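PDB 5YA6: flagellin B1 from Methanocaldococcus jannaschii DSM 2661, which probably assembles with other flagellins into the filament of the archaellum, the rotating appendage that drives swimming in archaea. Local coordinates for residues K130-P133 / T134-V138. Residues are numbered along the deposited sequence; the frame is centred on the assembly and turned at random.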
loop_
_atom_site.group_PDB
_atom_site.type_symbol
_atom_site.label_atom_id
_atom_site.label_comp_id
_atom_site.label_asym_id
_atom_site.label_seq_id
_atom_site.Cartn_x
_atom_site.Cartn_y
_atom_site.Cartn_z
ATOM N N LYS B 130 -9.235 15.047 -6.670
ATOM C CA LYS B 130 -10.534 15.132 -6.014
ATOM C C LYS B 130 -10.330 14.790 -4.560
ATOM O O LYS B 130 -9.263 14.256 -4.204
ATOM C CB LYS B 130 -11.522 14.103 -6.592
ATOM C CG LYS B 130 -10.998 12.669 -6.573
ATOM C CD LYS B 130 -12.160 11.686 -6.394
ATOM C CE LYS B 130 -11.744 10.243 -6.679
ATOM N NZ LYS B 130 -11.446 10.031 -8.124
ATOM N N ALA B 131 -11.326 15.118 -3.725
ATOM C CA ALA B 131 -11.223 14.770 -2.319
ATOM C C ALA B 131 -11.531 13.285 -2.189
ATOM O O ALA B 131 -12.216 12.721 -3.016
ATOM C CB ALA B 131 -12.160 15.618 -1.487
ATOM N N ILE B 132 -10.984 12.653 -1.160
ATOM C CA ILE B 132 -11.173 11.210 -0.998
ATOM C C ILE B 132 -12.538 10.921 -0.378
ATOM O O ILE B 132 -12.836 11.390 0.740
ATOM C CB ILE B 132 -10.077 10.620 -0.116
ATOM C CG1 ILE B 132 -8.660 10.984 -0.646
ATOM C CG2 ILE B 132 -10.278 9.137 -0.002
ATOM C CD1 ILE B 132 -7.617 10.765 0.406
ATOM N N PRO B 133 -13.394 10.187 -1.105
ATOM C CA PRO B 133 -14.724 9.937 -0.546
ATOM C C PRO B 133 -14.725 8.853 0.503
ATOM O O PRO B 133 -13.696 8.209 0.788
ATOM C CB PRO B 133 -15.532 9.502 -1.766
ATOM C CG PRO B 133 -14.563 8.997 -2.721
ATOM C CD PRO B 133 -13.240 9.638 -2.465
ATOM N N THR B 134 -15.866 8.667 1.123
ATOM C CA THR B 134 -16.012 7.677 2.166
ATOM C C THR B 134 -15.718 6.251 1.617
ATOM O O THR B 134 -15.879 5.978 0.419
ATOM C CB THR B 134 -17.464 7.719 2.703
ATOM O OG1 THR B 134 -18.384 7.546 1.632
ATOM C CG2 THR B 134 -17.739 8.985 3.425
ATOM N N ARG B 135 -15.226 5.393 2.519
ATOM C CA ARG B 135 -14.999 3.948 2.259
ATOM C C ARG B 135 -13.938 3.724 1.204
ATOM O O ARG B 135 -14.037 2.775 0.430
ATOM C CB ARG B 135 -16.291 3.245 1.888
ATOM C CG ARG B 135 -17.361 3.411 2.953
ATOM C CD ARG B 135 -18.345 2.265 2.860
ATOM N NE ARG B 135 -19.129 2.328 1.644
ATOM C CZ ARG B 135 -19.808 1.318 1.111
ATOM N NH1 ARG B 135 -20.535 1.523 -0.033
ATOM N NH2 ARG B 135 -19.774 0.107 1.708
ATOM N N SER B 136 -12.914 4.588 1.165
ATOM C CA SER B 136 -11.898 4.543 0.165
ATOM C C SER B 136 -10.611 3.874 0.748
ATOM O O SER B 136 -10.081 4.244 1.812
ATOM C CB SER B 136 -11.503 5.918 -0.282
ATOM O OG SER B 136 -12.471 6.505 -1.144
ATOM N N GLU B 137 -10.022 2.983 -0.047
ATOM C CA GLU B 137 -8.767 2.315 0.348
ATOM C C GLU B 137 -7.570 3.138 -0.113
ATOM O O GLU B 137 -7.424 3.471 -1.296
ATOM C CB GLU B 137 -8.624 0.953 -0.332
ATOM C CG GLU B 137 -9.724 -0.001 -0.015
ATOM C CD GLU B 137 -9.675 -0.553 1.363
ATOM O OE1 GLU B 137 -8.897 -0.085 2.233
ATOM O OE2 GLU B 137 -10.483 -1.485 1.615
ATOM N N VAL B 138 -6.666 3.421 0.824
ATOM C CA VAL B 138 -5.405 4.074 0.539
ATOM C C VAL B 138 -4.240 3.268 1.068
ATOM O O VAL B 138 -4.276 2.854 2.226
ATOM C CB VAL B 138 -5.340 5.513 1.192
ATOM C CG1 VAL B 138 -4.050 6.199 0.747
ATOM C CG2 VAL B 138 -6.504 6.348 0.648
#
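P133 and S136, joined by a hydrogen bond from the serine hydroxyl to the proline carbonyl, are the first and last residues of a tight turn that resembles type II, though with distorted psi angles. T134 is its second residue. The CA atoms of P133 and S136 stand 6.1 Å apart. R135 takes the third position in a left-handed backbone conformation, its side chain directed away from the preceding residues. S136 then folds back. Its OG lies 2.9 Å from P133 O, reaching the oxygen from above the carbonyl plane, 51° out of it, rather than along a lone pair. With chi1 at -76°, OG lies anti to the carbonyl carbon of S136 and also rests against the proline ring, 3.5 Å from P133 CD. Beside this, I132 CG2 meets S136 CB at 3.5 Å, a tight carbon contact. Replacing the hydroxyl by the methyl hydrogen of an alanine is likely to cost P133 O one of its hydroxyl donors and the turn the direct side-chain link from its fourth residue back to its first. E137 and V138 begin strand 137-143: E137 O bonds to Q141 NE2 of the second subunit, whereas V138 pairs through its backbone with F154. The P133 O to S136 N distance of 3.7 Å is long for the backbone bond often found in such a turn; S136 N is instead bonded to T156 OG1, which also bonds P133 O. Two hydroxyls, those of S136 and T156, thus meet on one carbonyl oxygen, and side-chain chemistry closes the turn that leads from helix 124-128 into the sheet.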